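Local coordinates for 3-Hydroxyacyl-CoA dehydrogenase (Ralstonia eutropha H16, PDB 4PZD), which catalyses the NAD+-dependent interconversion of (3S)-3-hydroxyacyl-CoA and 3-oxoacyl-CoA thioesters, at residues A90-D95 and N117-S122; G138-N143 and L150-R155. All coordinates share one frame; numbering follows the deposited sequence.

Followed from the N terminus, the Rossmann-type domain brings strand 85-88 to the turn ahead of helix 94-107, runs out through that helix and returns along strand 113-117, parallel to and beside strand 85-88. Contact 1 closes this beta-alpha-beta crossover by joining the two loops at its strand ends. The chain then passes through helix 123-127 into strand 136-141, turns, and comes back as strand 150-155; contact 2 closes that short hairpin loop. The two closures follow in series, with centres about 12 Å apart. They meet laterally where Thr118 N lies 3.1 Å from Met139 O, a probable hydrogen bond, and both touch the same NAD.

Contact 1: A90-D95 and N117-S122; sequences ATENYD and NTSSIS. With NAD (nicotinamide-adenine-dinucleotide), chain J.
Glu92 reaches across to 117-122 with both carboxylate oxygens, and each oxygen has its own set of donors. OE1 takes Thr118 OG1 at 2.9 Å on its syn lone pair, while the NAD ribose hydroxyl O2D donates to the same oxygen. OE2 is gripped from opposite faces of the carboxylate plane: Ser120 OG stands 3.0 Å from OE2 and 46° out of that plane, and the longer bond from Ser119 N, 3.3 Å from OE2, comes from the other side with an N-H...O angle of 152°. A bend at chi2 (-64°) folds the Glu92 chain so that its carboxylate faces both segment 117-122 and the ribose.

Beside this polar cluster, Ile121 CG2 sits 3.8 Å from Tyr94 CD1, at the ring edge and near its plane; both side chains continue onto Leu126 of helix 123-127.

The second shell shapes the two loops. Thr118 OG1 also accepts from Ile121 N (3.0 Å) in an ST motif, so one hydroxyl braces its own turn while donating to Glu92. In the other segment, Thr91 OG1 accepts from Asn93 N in an ST turn immediately before helix 94-107. Lys97 of that helix ties the loops together through hydrogen bonds to Thr91 O and Asn117 O, and forms a long, weak ion pair with Glu92 OE1.

Glu92 thus binds the nicotinamide ribose of NAD through O2D, and three protein donors and one ribose hydroxyl on a single carboxylate are consistent with its being ionised.

Contact 2: G138-N143 and L150-R155; sequences GMHFFN and LVELIR. With NAD (nicotinamide-adenine-dinucleotide), chain J.
Gly138 and Ile154 open the pairing of a beta hairpin, strands 136-141 and 150-155, within the Rossmann-type NAD-binding domain. Backbone bonds set the antiparallel register: Gly138 N to Ile154 O is 2.8 Å and the return bond, Ile154 N to Gly138 O, 2.9 Å. The next hydrogen-bonded pair repeats this, with His140 N to Glu152 O and Glu152 N to His140 O both 2.9 Å.

Apolar contacts line the face bearing Met139, Phe141, Val151 and Leu153. Val151 CG1 lies 4.1 Å from the Phe141 ring centroid and 12° off the ring normal, a CH-pi contact over the face, and Met139 CE meets Leu153 CD2 at 4.3 Å.

On the opposite face, His140 and Glu152 run side by side. With chi1 at 167°, CG lies opposite the backbone N and the ring swings alongside Glu152. Ring carbon CD2 is the imidazole atom closest to OE1, with NE2 farther off: an edge contact, not a hydrogen bond. Glu152 OE2 is fixed by backbone N-H groups of Val188 and Val189. Next to His140, Phe142 meets Leu150 CD1 and CD2 obliquely on its CD2/CE2 side. The strand pair brings the ring edge of His140, predicted to be important for catalysis, to nicotinamide C5N of NAD, with Glu152 behind it as a second-shell neighbour.

Past the last hydrogen-bonded pair, a water bridges the two segments, accepting from Phe142 N at 2.7 Å and donating to Leu150 O at 2.9 Å.

Contact 1: A90-D95 and N117-S122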
# COMPACT_ATOMS: atom_id res chain seq x y z
N ALA A 90 -13.92 -21.87 12.49
CA ALA A 90 -14.76 -22.76 11.70
C ALA A 90 -15.58 -22.02 10.65
O ALA A 90 -15.87 -22.61 9.59
CB ALA A 90 -15.68 -23.53 12.62
N THR A 91 -15.94 -20.76 10.93
CA THR A 91 -16.97 -20.04 10.16
C THR A 91 -17.02 -18.49 10.30
O THR A 91 -16.92 -17.96 11.41
CB THR A 91 -18.35 -20.60 10.52
OG1 THR A 91 -19.38 -19.81 9.90
CG2 THR A 91 -18.57 -20.57 12.04
N GLU A 92 -17.17 -17.80 9.18
CA GLU A 92 -17.63 -16.39 9.16
C GLU A 92 -19.16 -16.27 9.14
O GLU A 92 -19.66 -15.19 8.86
CB GLU A 92 -17.10 -15.61 7.94
CG GLU A 92 -15.65 -15.15 8.00
CD GLU A 92 -15.35 -14.14 9.12
OE1 GLU A 92 -15.41 -14.53 10.32
OE2 GLU A 92 -15.03 -12.96 8.78
N ASN A 93 -19.90 -17.34 9.41
CA ASN A 93 -21.35 -17.23 9.58
C ASN A 93 -21.69 -16.84 11.01
O ASN A 93 -21.32 -17.55 11.95
CB ASN A 93 -22.07 -18.54 9.23
CG ASN A 93 -23.57 -18.38 9.28
OD1 ASN A 93 -24.19 -18.42 10.35
ND2 ASN A 93 -24.15 -18.14 8.14
N TYR A 94 -22.44 -15.75 11.17
CA TYR A 94 -22.73 -15.23 12.49
C TYR A 94 -23.52 -16.20 13.35
O TYR A 94 -23.07 -16.60 14.42
CB TYR A 94 -23.49 -13.91 12.41
CG TYR A 94 -23.57 -13.27 13.78
CD1 TYR A 94 -22.47 -12.63 14.33
CD2 TYR A 94 -24.72 -13.37 14.56
CE1 TYR A 94 -22.50 -12.08 15.59
CE2 TYR A 94 -24.76 -12.82 15.82
CZ TYR A 94 -23.65 -12.17 16.33
OH TYR A 94 -23.66 -11.62 17.59
N ASP A 95 -24.72 -16.57 12.92
CA ASP A 95 -25.57 -17.39 13.80
C ASP A 95 -24.85 -18.64 14.19
O ASP A 95 -24.96 -19.08 15.34
CB ASP A 95 -26.89 -17.77 13.13
CG ASP A 95 -27.91 -16.67 13.18
OD1 ASP A 95 -27.63 -15.59 13.73
OD2 ASP A 95 -29.03 -16.89 12.66
N ASN A 117 -11.29 -16.41 15.59
CA ASN A 117 -10.71 -15.88 14.38
C ASN A 117 -11.83 -15.30 13.50
O ASN A 117 -12.90 -15.90 13.34
CB ASN A 117 -10.00 -17.00 13.63
CG ASN A 117 -9.15 -16.51 12.50
OD1 ASN A 117 -9.47 -16.69 11.33
ND2 ASN A 117 -8.03 -15.90 12.83
N THR A 118 -11.59 -14.12 12.94
CA THR A 118 -12.59 -13.42 12.16
C THR A 118 -11.93 -12.19 11.53
O THR A 118 -11.08 -11.55 12.14
CB THR A 118 -13.82 -13.01 13.01
OG1 THR A 118 -14.83 -12.40 12.18
CG2 THR A 118 -13.43 -12.04 14.13
N SER A 119 -12.33 -11.88 10.29
CA SER A 119 -11.89 -10.67 9.59
C SER A 119 -12.85 -9.50 9.79
O SER A 119 -12.41 -8.35 9.75
CB SER A 119 -11.76 -10.95 8.09
OG SER A 119 -11.38 -12.29 7.88
N SER A 120 -14.12 -9.78 10.05
CA SER A 120 -15.19 -8.79 9.93
C SER A 120 -16.17 -8.73 11.09
O SER A 120 -16.82 -7.72 11.28
CB SER A 120 -16.01 -9.05 8.64
OG SER A 120 -16.54 -10.38 8.56
N ILE A 121 -16.33 -9.82 11.83
CA ILE A 121 -17.40 -9.91 12.81
C ILE A 121 -16.99 -9.18 14.07
O ILE A 121 -15.89 -9.39 14.58
CB ILE A 121 -17.73 -11.37 13.21
CG1 ILE A 121 -18.14 -12.22 11.99
CG2 ILE A 121 -18.84 -11.38 14.25
CD1 ILE A 121 -19.50 -11.88 11.41
N SER A 122 -17.91 -8.37 14.59
CA SER A 122 -17.73 -7.66 15.88
C SER A 122 -17.33 -8.56 17.05
O SER A 122 -18.14 -9.35 17.55
CB SER A 122 -19.01 -6.92 16.26
OG SER A 122 -18.86 -6.28 17.51
PA NAD J . -12.20 -23.84 5.27
O1A NAD J . -13.28 -23.90 4.22
O2A NAD J . -10.77 -24.11 4.86
O5B NAD J . -12.61 -24.90 6.42
C5B NAD J . -13.60 -24.62 7.41
C4B NAD J . -13.59 -25.72 8.47
O4B NAD J . -14.44 -25.37 9.57
C3B NAD J . -14.06 -27.06 7.89
O3B NAD J . -13.09 -28.12 8.06
C2B NAD J . -15.37 -27.33 8.63
O2B NAD J . -15.66 -28.73 8.83
C1B NAD J . -15.19 -26.55 9.94
N9A NAD J . -16.51 -26.34 10.63
C8A NAD J . -17.67 -25.83 10.12
N7A NAD J . -18.65 -25.86 11.07
C5A NAD J . -18.13 -26.39 12.20
C6A NAD J . -18.62 -26.70 13.58
N6A NAD J . -19.91 -26.43 13.95
N1A NAD J . -17.74 -27.26 14.47
C2A NAD J . -16.46 -27.54 14.11
N3A NAD J . -15.96 -27.27 12.87
C4A NAD J . -16.73 -26.71 11.90
O3 NAD J . -12.32 -22.42 6.04
PN NAD J . -11.12 -21.58 6.74
O1N NAD J . -10.31 -20.91 5.65
O2N NAD J . -10.43 -22.45 7.77
O5D NAD J . -11.97 -20.41 7.47
C5D NAD J . -12.30 -20.46 8.86
C4D NAD J . -12.68 -19.07 9.39
O4D NAD J . -11.52 -18.26 9.66
C3D NAD J . -13.50 -18.23 8.44
O3D NAD J . -14.87 -18.58 8.47
C2D NAD J . -13.22 -16.85 8.96
O2D NAD J . -14.01 -16.62 10.14
C1D NAD J . -11.78 -16.87 9.38
N1N NAD J . -10.91 -16.27 8.32
C2N NAD J . -10.83 -16.83 7.09
C3N NAD J . -10.02 -16.29 6.08
C7N NAD J . -9.98 -16.98 4.73
O7N NAD J . -10.15 -16.34 3.71
N7N NAD J . -9.76 -18.30 4.67
C4N NAD J . -9.27 -15.15 6.36
C5N NAD J . -9.35 -14.59 7.63
C6N NAD J . -10.18 -15.16 8.60

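Contact 2: G138-N143 and L150-R155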
# COMPACT_ATOMS: atom_id res chain seq x y z
N GLY A 138 -10.61 -11.43 20.23
CA GLY A 138 -10.52 -11.67 18.81
C GLY A 138 -9.12 -11.98 18.35
O GLY A 138 -8.15 -11.37 18.78
N MET A 139 -9.00 -12.93 17.46
CA MET A 139 -7.78 -13.07 16.72
C MET A 139 -8.13 -12.97 15.25
O MET A 139 -9.27 -13.20 14.84
CB MET A 139 -7.14 -14.39 17.07
CG MET A 139 -6.88 -14.49 18.57
SD MET A 139 -6.18 -16.04 19.13
CE MET A 139 -4.42 -15.75 18.94
N HIS A 140 -7.16 -12.55 14.47
CA HIS A 140 -7.26 -12.60 13.04
C HIS A 140 -5.85 -13.02 12.58
O HIS A 140 -4.87 -12.29 12.77
CB HIS A 140 -7.77 -11.24 12.53
CG HIS A 140 -7.65 -11.02 11.05
ND1 HIS A 140 -8.05 -11.95 10.11
CD2 HIS A 140 -7.19 -9.96 10.35
CE1 HIS A 140 -7.80 -11.48 8.90
NE2 HIS A 140 -7.29 -10.28 9.02
N PHE A 141 -5.75 -14.23 12.02
CA PHE A 141 -4.47 -14.78 11.53
C PHE A 141 -4.40 -14.53 10.04
O PHE A 141 -5.44 -14.24 9.41
CB PHE A 141 -4.35 -16.28 11.79
CG PHE A 141 -4.10 -16.65 13.24
CD1 PHE A 141 -2.79 -16.71 13.73
CD2 PHE A 141 -5.15 -16.97 14.09
CE1 PHE A 141 -2.55 -17.06 15.05
CE2 PHE A 141 -4.91 -17.32 15.41
CZ PHE A 141 -3.60 -17.37 15.89
N PHE A 142 -3.21 -14.64 9.45
CA PHE A 142 -3.06 -14.34 8.03
C PHE A 142 -2.80 -15.52 7.10
O PHE A 142 -2.13 -16.48 7.46
CB PHE A 142 -2.11 -13.18 7.84
CG PHE A 142 -2.75 -11.88 8.20
CD1 PHE A 142 -3.45 -11.15 7.26
CD2 PHE A 142 -2.74 -11.44 9.51
CE1 PHE A 142 -4.06 -9.97 7.60
CE2 PHE A 142 -3.36 -10.27 9.86
CZ PHE A 142 -4.01 -9.53 8.90
N ASN A 143 -3.29 -15.37 5.88
CA ASN A 143 -4.06 -16.41 5.22
C ASN A 143 -3.32 -17.68 4.83
O ASN A 143 -3.98 -18.71 4.58
CB ASN A 143 -4.82 -15.83 4.02
CG ASN A 143 -6.02 -14.96 4.44
OD1 ASN A 143 -5.93 -14.10 5.33
ND2 ASN A 143 -7.16 -15.19 3.78
N LEU A 150 2.30 -12.34 11.60
CA LEU A 150 1.50 -11.47 12.46
C LEU A 150 0.08 -11.91 12.64
O LEU A 150 -0.48 -12.68 11.83
CB LEU A 150 1.53 -10.01 11.99
CG LEU A 150 0.82 -9.51 10.72
CD1 LEU A 150 0.46 -10.64 9.73
CD2 LEU A 150 -0.38 -8.65 11.08
N VAL A 151 -0.47 -11.43 13.75
CA VAL A 151 -1.83 -11.66 14.17
C VAL A 151 -2.42 -10.33 14.62
O VAL A 151 -1.72 -9.53 15.27
CB VAL A 151 -1.88 -12.54 15.42
CG1 VAL A 151 -3.27 -13.12 15.59
CG2 VAL A 151 -0.86 -13.64 15.32
N GLU A 152 -3.69 -10.09 14.32
CA GLU A 152 -4.35 -8.96 14.91
C GLU A 152 -5.03 -9.54 16.12
O GLU A 152 -5.67 -10.58 16.03
CB GLU A 152 -5.33 -8.27 13.96
CG GLU A 152 -4.67 -7.43 12.86
CD GLU A 152 -5.67 -6.67 11.97
OE1 GLU A 152 -6.55 -7.28 11.29
OE2 GLU A 152 -5.55 -5.43 11.92
N LEU A 153 -4.82 -8.89 17.26
CA LEU A 153 -5.43 -9.23 18.52
C LEU A 153 -6.43 -8.16 18.77
O LEU A 153 -6.06 -7.03 18.95
CB LEU A 153 -4.40 -9.18 19.64
CG LEU A 153 -3.21 -10.15 19.57
CD1 LEU A 153 -2.31 -9.94 20.79
CD2 LEU A 153 -3.69 -11.59 19.47
N ILE A 154 -7.70 -8.54 18.83
CA ILE A 154 -8.76 -7.58 18.86
C ILE A 154 -9.53 -7.69 20.17
O ILE A 154 -10.18 -8.70 20.44
CB ILE A 154 -9.74 -7.81 17.71
CG1 ILE A 154 -8.99 -7.77 16.36
CG2 ILE A 154 -10.88 -6.78 17.76
CD1 ILE A 154 -9.06 -9.06 15.56
N ARG A 155 -9.49 -6.62 20.96
CA ARG A 155 -10.16 -6.61 22.23
C ARG A 155 -11.56 -6.20 21.99
O ARG A 155 -11.82 -5.18 21.37
CB ARG A 155 -9.49 -5.62 23.16
CG ARG A 155 -8.06 -5.99 23.47
CD ARG A 155 -7.39 -5.04 24.46
NE ARG A 155 -8.07 -4.97 25.76
CZ ARG A 155 -7.46 -4.70 26.91
NH1 ARG A 155 -6.15 -4.52 26.98
NH2 ARG A 155 -8.18 -4.67 28.01
PA NAD J . -12.20 -23.84 5.27
O1A NAD J . -13.28 -23.90 4.22
O2A NAD J . -10.77 -24.11 4.86
O5B NAD J . -12.61 -24.90 6.42
C5B NAD J . -13.60 -24.62 7.41
C4B NAD J . -13.59 -25.72 8.47
O4B NAD J . -14.44 -25.37 9.57
C3B NAD J . -14.06 -27.06 7.89
O3B NAD J . -13.09 -28.12 8.06
C2B NAD J . -15.37 -27.33 8.63
O2B NAD J . -15.66 -28.73 8.83
C1B NAD J . -15.19 -26.55 9.94
N9A NAD J . -16.51 -26.34 10.63
C8A NAD J . -17.67 -25.83 10.12
N7A NAD J . -18.65 -25.86 11.07
C5A NAD J . -18.13 -26.39 12.20
C6A NAD J . -18.62 -26.70 13.58
N6A NAD J . -19.91 -26.43 13.95
N1A NAD J . -17.74 -27.26 14.47
C2A NAD J . -16.46 -27.54 14.11
N3A NAD J . -15.96 -27.27 12.87
C4A NAD J . -16.73 -26.71 11.90
O3 NAD J . -12.32 -22.42 6.04
PN NAD J . -11.12 -21.58 6.74
O1N NAD J . -10.31 -20.91 5.65
O2N NAD J . -10.43 -22.45 7.77
O5D NAD J . -11.97 -20.41 7.47
C5D NAD J . -12.30 -20.46 8.86
C4D NAD J . -12.68 -19.07 9.39
O4D NAD J . -11.52 -18.26 9.66
C3D NAD J . -13.50 -18.23 8.44
O3D NAD J . -14.87 -18.58 8.47
C2D NAD J . -13.22 -16.85 8.96
O2D NAD J . -14.01 -16.62 10.14
C1D NAD J . -11.78 -16.87 9.38
N1N NAD J . -10.91 -16.27 8.32
C2N NAD J . -10.83 -16.83 7.09
C3N NAD J . -10.02 -16.29 6.08
C7N NAD J . -9.98 -16.98 4.73
O7N NAD J . -10.15 -16.34 3.71
N7N NAD J . -9.76 -18.30 4.67
C4N NAD J . -9.27 -15.15 6.36
C5N NAD J . -9.35 -14.59 7.63
C6N NAD J . -10.18 -15.16 8.60
O HOH W 1 -0.95 -15.40 10.81